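Local atomic coordinates of spore germination protein GerM (Bacillus subtilis subsp. subtilis str. 168, PDB entry 6GZB), a protein that is of unknown biochemical function but affects both sporulation and germination, and is built from two tandem GerMN domains. Residues T284-L292 / E317-L326; S152-I160 / P174-K182. All coordinates share one frame; numbering follows the deposited sequence.

Overall arrangement
Contact 1 and contact 2 lie on opposite sides of the chain's centre, their centres about 38 Å apart and their nearest atoms about 15 Å apart, so they do not touch. The chain holds two four-stranded mixed sheets with matching strand order, consistent with tandem GerMN domains; contact 2 includes a strand of one, contact 1 lies beside the other. Contact 1 ties the start of helix 289-299 to the loop between strands 307-312 and 330-331; contact 2 lays a loop along strand 155-160. Both are only partly buried. The outlying contact 1 relies on a backbone bridge and surface charges, whereas contact 2, nearer the centre, combines water-mediated pairing with leucine packing against helix 136-147.

Contact 1: T284-L292 / E317-L326; sequences TKMISSEVL and ELVNEKGEKL
Met-286 and Val-319 form a single parallel beta bridge, with Val-319 N bonded to Lys-285 O and Ile-287 N to Val-319 O, both at 3.0 Å. The second bond is met almost end-on to the carbonyl, whose oxygen also receives the CA-H of Met-286. Beyond the bridge, an extended Lys-285 brings NZ to 2.6 Å from Glu-317 OE2, a salt bridge. With an alanine here, Glu-317 would probably lose its charge partner and its carboxylate would be free to turn. Met-286, though exposed, has a long flexible chain that can lie along the type I turn 320-323: straight to SD (chi1 -170°), it rests the sulfur 3.6 Å from Glu-321 CA, and chi3 bends CE to Asn-320 O. On the buried side, Ile-287 CG2 meets Leu-326 CD1 at a tight 3.4 Å, the side chains crossing at about a right angle, and Leu-292 CD2 reaches the same methyl. Ser-288, small and polar, N-caps helix 289-299 by accepting from Val-291 N, and its OG also bonds Asp-250. Glu-321 OE2 adds a weak bond from Ser-289 N at 3.3 Å. The helix start should favour that carboxylate's negative charge, partly offsetting Glu-290 OE1, which lies 3.8 Å from Glu-321 OE2.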
loop_
_atom_site.group_PDB
_atom_site.type_symbol
_atom_site.label_atom_id
_atom_site.label_comp_id
_atom_site.label_asym_id
_atom_site.label_seq_id
_atom_site.Cartn_x
_atom_site.Cartn_y
_atom_site.Cartn_z
ATOM N N THR A 284 -24.586 17.137 12.007
ATOM C CA THR A 284 -24.426 16.872 10.582
ATOM C C THR A 284 -23.856 15.469 10.309
ATOM O O THR A 284 -24.210 14.826 9.318
ATOM C CB THR A 284 -23.551 17.955 9.908
ATOM O OG1 THR A 284 -22.596 17.338 9.038
ATOM C CG2 THR A 284 -22.816 18.800 10.951
ATOM N N LYS A 285 -22.996 14.992 11.207
ATOM C CA LYS A 285 -22.503 13.608 11.174
ATOM C C LYS A 285 -21.591 13.333 9.979
ATOM O O LYS A 285 -21.796 12.392 9.208
ATOM C CB LYS A 285 -23.653 12.610 11.213
ATOM C CG LYS A 285 -24.332 12.525 12.569
ATOM C CD LYS A 285 -25.366 11.414 12.594
ATOM C CE LYS A 285 -26.280 11.525 13.802
ATOM N NZ LYS A 285 -26.797 10.183 14.182
ATOM N N MET A 286 -20.536 14.128 9.889
ATOM C CA MET A 286 -19.586 14.040 8.807
ATOM C C MET A 286 -18.428 13.121 9.179
ATOM O O MET A 286 -17.848 13.223 10.255
ATOM C CB MET A 286 -19.046 15.432 8.486
ATOM C CG MET A 286 -18.228 15.502 7.207
ATOM S SD MET A 286 -17.752 17.189 6.810
ATOM C CE MET A 286 -19.326 17.857 6.248
ATOM N N ILE A 287 -18.083 12.235 8.259
ATOM C CA ILE A 287 -16.869 11.452 8.369
ATOM C C ILE A 287 -15.846 12.050 7.419
ATOM O O ILE A 287 -16.156 12.360 6.267
ATOM C CB ILE A 287 -17.141 9.977 8.017
ATOM C CG1 ILE A 287 -15.901 9.127 8.268
ATOM C CG2 ILE A 287 -17.592 9.840 6.568
ATOM C CD1 ILE A 287 -16.178 7.633 8.232
ATOM N N SER A 288 -14.646 12.304 7.924
ATOM C CA SER A 288 -13.640 12.986 7.126
ATOM C C SER A 288 -13.141 12.078 6.008
ATOM O O SER A 288 -13.204 10.853 6.104
ATOM C CB SER A 288 -12.468 13.425 8.005
ATOM O OG SER A 288 -11.534 12.382 8.167
ATOM N N SER A 289 -12.690 12.696 4.930
ATOM C CA SER A 289 -12.125 11.982 3.802
ATOM C C SER A 289 -10.929 11.124 4.201
ATOM O O SER A 289 -10.692 10.072 3.613
ATOM C CB SER A 289 -11.692 12.982 2.739
ATOM O OG SER A 289 -12.751 13.223 1.834
ATOM N N GLU A 290 -10.139 11.628 5.143
ATOM C CA GLU A 290 -8.934 10.955 5.576
ATOM C C GLU A 290 -9.292 9.671 6.312
ATOM O O GLU A 290 -8.644 8.643 6.141
ATOM C CB GLU A 290 -8.114 11.866 6.500
ATOM C CG GLU A 290 -7.426 13.007 5.768
ATOM C CD GLU A 290 -8.340 14.190 5.499
ATOM O OE1 GLU A 290 -9.502 14.177 5.958
ATOM O OE2 GLU A 290 -7.903 15.121 4.796
ATOM N N VAL A 291 -10.318 9.749 7.151
ATOM C CA VAL A 291 -10.787 8.591 7.881
ATOM C C VAL A 291 -11.383 7.557 6.923
ATOM O O VAL A 291 -11.005 6.380 6.949
ATOM C CB VAL A 291 -11.823 8.991 8.941
ATOM C CG1 VAL A 291 -12.617 7.784 9.392
ATOM C CG2 VAL A 291 -11.141 9.651 10.131
ATOM N N LEU A 292 -12.248 8.019 6.024
ATOM C CA LEU A 292 -12.907 7.137 5.073
ATOM C C LEU A 292 -11.931 6.467 4.102
ATOM O O LEU A 292 -12.007 5.261 3.886
ATOM C CB LEU A 292 -13.964 7.910 4.288
ATOM C CG LEU A 292 -14.874 7.087 3.384
ATOM C CD1 LEU A 292 -15.628 6.038 4.194
ATOM C CD2 LEU A 292 -15.833 8.010 2.647
ATOM N N GLU A 317 -26.337 7.099 8.303
ATOM C CA GLU A 317 -26.555 8.527 8.464
ATOM C C GLU A 317 -25.272 9.334 8.288
ATOM O O GLU A 317 -25.236 10.521 8.610
ATOM C CB GLU A 317 -27.114 8.808 9.861
ATOM C CG GLU A 317 -28.579 8.444 10.032
ATOM C CD GLU A 317 -29.071 8.694 11.441
ATOM O OE1 GLU A 317 -30.247 8.378 11.722
ATOM O OE2 GLU A 317 -28.278 9.211 12.263
ATOM N N LEU A 318 -24.183 8.693 7.876
ATOM C CA LEU A 318 -22.931 9.441 7.721
ATOM C C LEU A 318 -22.936 10.190 6.397
ATOM O O LEU A 318 -23.443 9.687 5.391
ATOM C CB LEU A 318 -21.710 8.526 7.822
ATOM C CG LEU A 318 -21.526 7.867 9.191
ATOM C CD1 LEU A 318 -20.641 6.641 9.073
ATOM C CD2 LEU A 318 -20.973 8.847 10.203
ATOM N N VAL A 319 -22.412 11.412 6.414
ATOM C CA VAL A 319 -22.183 12.149 5.184
ATOM C C VAL A 319 -20.699 12.432 5.026
ATOM O O VAL A 319 -19.962 12.470 5.996
ATOM C CB VAL A 319 -22.979 13.471 5.145
ATOM C CG1 VAL A 319 -24.447 13.215 5.462
ATOM C CG2 VAL A 319 -22.407 14.472 6.129
ATOM N N ASN A 320 -20.262 12.614 3.789
ATOM C CA ASN A 320 -18.869 12.952 3.533
ATOM C C ASN A 320 -18.688 14.466 3.613
ATOM O O ASN A 320 -19.567 15.178 4.097
ATOM C CB ASN A 320 -18.433 12.418 2.165
ATOM C CG ASN A 320 -19.171 13.080 1.014
ATOM O OD1 ASN A 320 -19.855 14.089 1.189
ATOM N ND2 ASN A 320 -19.060 12.492 -0.163
ATOM N N GLU A 321 -17.537 14.958 3.163
ATOM C CA GLU A 321 -17.192 16.365 3.358
ATOM C C GLU A 321 -17.989 17.269 2.421
ATOM O O GLU A 321 -18.144 18.453 2.686
ATOM C CB GLU A 321 -15.687 16.579 3.165
ATOM C CG GLU A 321 -14.829 15.689 4.059
ATOM C CD GLU A 321 -13.416 16.207 4.228
ATOM O OE1 GLU A 321 -12.884 16.806 3.271
ATOM O OE2 GLU A 321 -12.830 15.992 5.308
ATOM N N LYS A 322 -18.525 16.694 1.348
ATOM C CA LYS A 322 -19.386 17.423 0.424
ATOM C C LYS A 322 -20.854 17.389 0.861
ATOM O O LYS A 322 -21.722 17.870 0.141
ATOM C CB LYS A 322 -19.272 16.824 -0.979
ATOM C CG LYS A 322 -17.934 17.054 -1.666
ATOM C CD LYS A 322 -17.473 15.812 -2.424
ATOM C CE LYS A 322 -16.725 16.162 -3.702
ATOM N NZ LYS A 322 -17.627 16.162 -4.889
ATOM N N GLY A 323 -21.127 16.783 2.016
ATOM C CA GLY A 323 -22.488 16.705 2.548
ATOM C C GLY A 323 -23.325 15.599 1.924
ATOM O O GLY A 323 -24.530 15.548 2.111
ATOM N N GLU A 324 -22.681 14.718 1.169
ATOM C CA GLU A 324 -23.366 13.633 0.485
ATOM C C GLU A 324 -23.565 12.440 1.419
ATOM O O GLU A 324 -22.632 12.011 2.087
ATOM C CB GLU A 324 -22.559 13.211 -0.744
ATOM C CG GLU A 324 -22.185 14.385 -1.639
ATOM C CD GLU A 324 -21.288 13.992 -2.794
ATOM O OE1 GLU A 324 -21.241 14.746 -3.790
ATOM O OE2 GLU A 324 -20.637 12.927 -2.709
ATOM N N LYS A 325 -24.771 11.873 1.412
ATOM C CA LYS A 325 -25.093 10.741 2.275
ATOM C C LYS A 325 -24.371 9.493 1.789
ATOM O O LYS A 325 -24.471 9.123 0.627
ATOM C CB LYS A 325 -26.602 10.469 2.306
ATOM C CG LYS A 325 -27.426 11.544 2.981
ATOM C CD LYS A 325 -28.831 11.054 3.297
ATOM C CE LYS A 325 -29.736 12.219 3.673
ATOM N NZ LYS A 325 -31.090 11.772 4.099
ATOM N N LEU A 326 -23.701 8.816 2.709
ATOM C CA LEU A 326 -22.970 7.603 2.396
ATOM C C LEU A 326 -23.832 6.389 2.708
ATOM O O LEU A 326 -23.648 5.736 3.738
ATOM C CB LEU A 326 -21.692 7.548 3.226
ATOM C CG LEU A 326 -20.718 8.688 2.966
ATOM C CD1 LEU A 326 -19.638 8.711 4.034
ATOM C CD2 LEU A 326 -20.111 8.520 1.586
HETATM O O HOH W 1 -15.583 12.514 3.661
#

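Contact 2: S152-I160 / P174-K182; sequences SIDKVKLRI and PISDDLSRK
Lys-157 reaches Asp-177 by leaving its backbone with CG opposite the carbonyl carbon (chi1 -75°), running straight to CE, and turning at chi4 (-62°) to set NZ 3.1 Å from Asp-177 O. The ammonium comes in tilted from the carbonyl plane; a long, flexible lysine suits this crossing from strand to loop. Lys-155 starts in the same way but folds at chi3 and chi4, which carries NZ back to a salt bridge with Asp-154 OD1 and a bond to Asp-117 O. Its aliphatic CD is left against Asp-178 OD2 at 3.5 Å, while the two charged ends stay apart.

The segments run antiparallel, yet they share just one direct backbone bond, Val-156 N to Leu-179 O at 2.8 Å, in the carbonyl plane though bent at the hydrogen. A water supplies the next link: it donates to Val-156 O and Asp-177 O and accepts from Leu-179 N at 2.8 Å, standing where closer pairing would have put a second bond. Beside this polar seam the apolar side closes up. Leu-158 CD2 touches Ile-175 CD1 at 3.9 Å and Leu-179 CD1 at 4.1 Å, crossing both side chains at about a right angle, so branched aliphatic groups fill a buried position. Ser-180 packs CB on Asp-154 O and uses OG to accept from Lys-182 N, an ST turn where the loop passes into the 3-10 segment 181-182.

Strand 155-160 bonds strand 119-124 through Lys-155 and Lys-157, and the loop follows its other edge at Val-156. Leu-158 and Leu-179 both rest on helix 136-147, at Val-143 and at Val-140 and Thr-144, and Arg-181 binds Trp-145 O near that helix's end, so the loop is fastened to strand and helix together.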
loop_
_atom_site.group_PDB
_atom_site.type_symbol
_atom_site.label_atom_id
_atom_site.label_comp_id
_atom_site.label_asym_id
_atom_site.label_seq_id
_atom_site.Cartn_x
_atom_site.Cartn_y
_atom_site.Cartn_z
ATOM N N SER A 152 -3.094 -9.167 -13.769
ATOM C CA SER A 152 -2.455 -10.378 -14.266
ATOM C C SER A 152 -1.265 -10.812 -13.406
ATOM O O SER A 152 -0.697 -11.870 -13.646
ATOM C CB SER A 152 -1.983 -10.169 -15.704
ATOM O OG SER A 152 -0.969 -9.176 -15.777
ATOM N N ILE A 153 -0.888 -9.996 -12.422
ATOM C CA ILE A 153 0.245 -10.317 -11.556
ATOM C C ILE A 153 -0.163 -10.307 -10.081
ATOM O O ILE A 153 -0.598 -9.279 -9.551
ATOM C CB ILE A 153 1.394 -9.317 -11.763
ATOM C CG1 ILE A 153 1.811 -9.281 -13.232
ATOM C CG2 ILE A 153 2.594 -9.703 -10.919
ATOM C CD1 ILE A 153 2.706 -8.114 -13.588
ATOM N N ASP A 154 0.001 -11.439 -9.402
ATOM C CA ASP A 154 -0.165 -11.459 -7.950
ATOM C C ASP A 154 1.018 -12.051 -7.201
ATOM O O ASP A 154 1.025 -12.059 -5.979
ATOM C CB ASP A 154 -1.454 -12.184 -7.558
ATOM C CG ASP A 154 -1.638 -13.485 -8.298
ATOM O OD1 ASP A 154 -0.637 -14.206 -8.488
ATOM O OD2 ASP A 154 -2.781 -13.776 -8.711
ATOM N N LYS A 155 2.043 -12.483 -7.930
ATOM C CA LYS A 155 3.261 -13.015 -7.317
ATOM C C LYS A 155 4.459 -12.563 -8.127
ATOM O O LYS A 155 4.353 -12.343 -9.336
ATOM C CB LYS A 155 3.242 -14.550 -7.311
ATOM C CG LYS A 155 2.217 -15.174 -6.382
ATOM C CD LYS A 155 2.220 -16.694 -6.503
ATOM C CE LYS A 155 1.895 -17.161 -7.918
ATOM N NZ LYS A 155 0.430 -17.180 -8.178
ATOM N N VAL A 156 5.613 -12.488 -7.479
ATOM C CA VAL A 156 6.782 -11.900 -8.113
ATOM C C VAL A 156 8.018 -12.744 -7.848
ATOM O O VAL A 156 8.227 -13.229 -6.734
ATOM C CB VAL A 156 7.017 -10.460 -7.605
ATOM C CG1 VAL A 156 8.337 -9.918 -8.111
ATOM C CG2 VAL A 156 5.871 -9.553 -8.032
ATOM N N LYS A 157 8.836 -12.909 -8.879
ATOM C CA LYS A 157 10.142 -13.531 -8.741
ATOM C C LYS A 157 11.186 -12.578 -9.297
ATOM O O LYS A 157 10.960 -11.911 -10.307
ATOM C CB LYS A 157 10.201 -14.848 -9.514
ATOM C CG LYS A 157 9.463 -16.002 -8.854
ATOM C CD LYS A 157 9.636 -17.276 -9.667
ATOM C CE LYS A 157 8.664 -18.371 -9.247
ATOM N NZ LYS A 157 8.867 -18.802 -7.838
ATOM N N LEU A 158 12.327 -12.507 -8.624
ATOM C CA LEU A 158 13.364 -11.548 -8.980
ATOM C C LEU A 158 14.564 -12.277 -9.579
ATOM O O LEU A 158 14.958 -13.329 -9.093
ATOM C CB LEU A 158 13.798 -10.775 -7.734
ATOM C CG LEU A 158 13.084 -9.466 -7.358
ATOM C CD1 LEU A 158 11.725 -9.301 -8.004
ATOM C CD2 LEU A 158 12.969 -9.326 -5.852
ATOM N N ARG A 159 15.128 -11.732 -10.650
ATOM C CA ARG A 159 16.381 -12.248 -11.185
ATOM C C ARG A 159 17.348 -11.123 -11.485
ATOM O O ARG A 159 16.937 -9.994 -11.754
ATOM C CB ARG A 159 16.123 -13.047 -12.461
ATOM C CG ARG A 159 15.410 -14.366 -12.228
ATOM C CD ARG A 159 15.041 -15.026 -13.546
ATOM N NE ARG A 159 14.372 -16.303 -13.340
ATOM C CZ ARG A 159 14.050 -17.147 -14.312
ATOM N NH1 ARG A 159 14.387 -16.889 -15.572
ATOM N NH2 ARG A 159 13.426 -18.274 -14.016
ATOM N N ILE A 160 18.638 -11.441 -11.452
ATOM C CA ILE A 160 19.665 -10.560 -12.005
ATOM C C ILE A 160 20.419 -11.282 -13.120
ATOM O O ILE A 160 21.017 -12.332 -12.898
ATOM C CB ILE A 160 20.663 -10.109 -10.928
ATOM C CG1 ILE A 160 19.931 -9.429 -9.772
ATOM C CG2 ILE A 160 21.700 -9.165 -11.519
ATOM C CD1 ILE A 160 20.835 -9.108 -8.599
ATOM N N PRO A 174 16.444 -12.317 2.780
ATOM C CA PRO A 174 15.820 -13.443 2.094
ATOM C C PRO A 174 14.615 -13.023 1.276
ATOM O O PRO A 174 13.853 -12.166 1.697
ATOM C CB PRO A 174 15.386 -14.360 3.240
ATOM C CG PRO A 174 16.300 -14.018 4.365
ATOM C CD PRO A 174 16.552 -12.547 4.230
ATOM N N ILE A 175 14.456 -13.639 0.112
ATOM C CA ILE A 175 13.247 -13.517 -0.682
ATOM C C ILE A 175 12.625 -14.902 -0.860
ATOM O O ILE A 175 13.289 -15.824 -1.309
ATOM C CB ILE A 175 13.560 -12.992 -2.086
ATOM C CG1 ILE A 175 14.366 -11.695 -2.025
ATOM C CG2 ILE A 175 12.274 -12.806 -2.872
ATOM C CD1 ILE A 175 15.134 -11.422 -3.301
ATOM N N SER A 176 11.354 -15.034 -0.510
ATOM C CA SER A 176 10.648 -16.305 -0.636
ATOM C C SER A 176 10.210 -16.579 -2.081
ATOM O O SER A 176 10.153 -15.663 -2.916
ATOM C CB SER A 176 9.441 -16.318 0.302
ATOM O OG SER A 176 8.599 -15.194 0.081
ATOM N N ASP A 177 10.002 -17.856 -2.392
ATOM C CA ASP A 177 9.606 -18.262 -3.742
ATOM C C ASP A 177 8.288 -17.596 -4.116
ATOM O O ASP A 177 8.087 -17.189 -5.256
ATOM C CB ASP A 177 9.454 -19.785 -3.818
ATOM C CG ASP A 177 10.792 -20.506 -3.846
ATOM O OD1 ASP A 177 11.771 -19.946 -3.315
ATOM O OD2 ASP A 177 10.863 -21.644 -4.367
ATOM N N ASP A 178 7.382 -17.552 -3.147
ATOM C CA ASP A 178 6.129 -16.854 -3.279
ATOM C C ASP A 178 6.279 -15.446 -2.696
ATOM O O ASP A 178 6.364 -15.281 -1.480
ATOM C CB ASP A 178 5.032 -17.620 -2.531
ATOM C CG ASP A 178 3.652 -16.998 -2.722
ATOM O OD1 ASP A 178 3.493 -15.782 -2.459
ATOM O OD2 ASP A 178 2.741 -17.713 -3.179
ATOM N N LEU A 179 6.347 -14.445 -3.568
ATOM C CA LEU A 179 6.575 -13.054 -3.146
ATOM C C LEU A 179 5.388 -12.200 -3.575
ATOM O O LEU A 179 5.106 -12.086 -4.770
ATOM C CB LEU A 179 7.839 -12.513 -3.803
ATOM C CG LEU A 179 8.721 -11.515 -3.052
ATOM C CD1 LEU A 179 9.598 -10.761 -4.034
ATOM C CD2 LEU A 179 7.917 -10.559 -2.209
ATOM N N SER A 180 4.702 -11.597 -2.606
ATOM C CA SER A 180 3.477 -10.852 -2.886
ATOM C C SER A 180 3.249 -9.737 -1.869
ATOM O O SER A 180 4.074 -9.518 -0.970
ATOM C CB SER A 180 2.279 -11.805 -2.877
ATOM O OG SER A 180 1.889 -12.103 -1.551
ATOM N N ARG A 181 2.118 -9.047 -2.000
ATOM C CA ARG A 181 1.755 -7.975 -1.074
ATOM C C ARG A 181 1.565 -8.498 0.334
ATOM O O ARG A 181 1.654 -7.741 1.295
ATOM C CB ARG A 181 0.494 -7.244 -1.539
ATOM C CG ARG A 181 0.710 -6.435 -2.804
ATOM C CD ARG A 181 -0.404 -5.428 -3.095
ATOM N NE ARG A 181 -0.052 -4.610 -4.255
ATOM C CZ ARG A 181 -0.650 -3.477 -4.609
ATOM N NH1 ARG A 181 -1.657 -2.991 -3.902
ATOM N NH2 ARG A 181 -0.227 -2.826 -5.679
ATOM N N LYS A 182 1.358 -9.805 0.466
ATOM C CA LYS A 182 1.134 -10.406 1.777
ATOM C C LYS A 182 2.431 -10.502 2.571
ATOM O O LYS A 182 2.409 -10.682 3.786
ATOM C CB LYS A 182 0.502 -11.795 1.648
ATOM C CG LYS A 182 -0.946 -11.769 1.195
ATOM C CD LYS A 182 -1.444 -13.166 0.871
ATOM C CE LYS A 182 -2.944 -13.168 0.626
ATOM N NZ LYS A 182 -3.460 -14.550 0.439
HETATM O O HOH W 2 0.017 -9.453 -4.132
HETATM O O HOH W 3 10.223 -14.767 -5.400
HETATM O O HOH W 4 6.528 -15.270 -6.239
#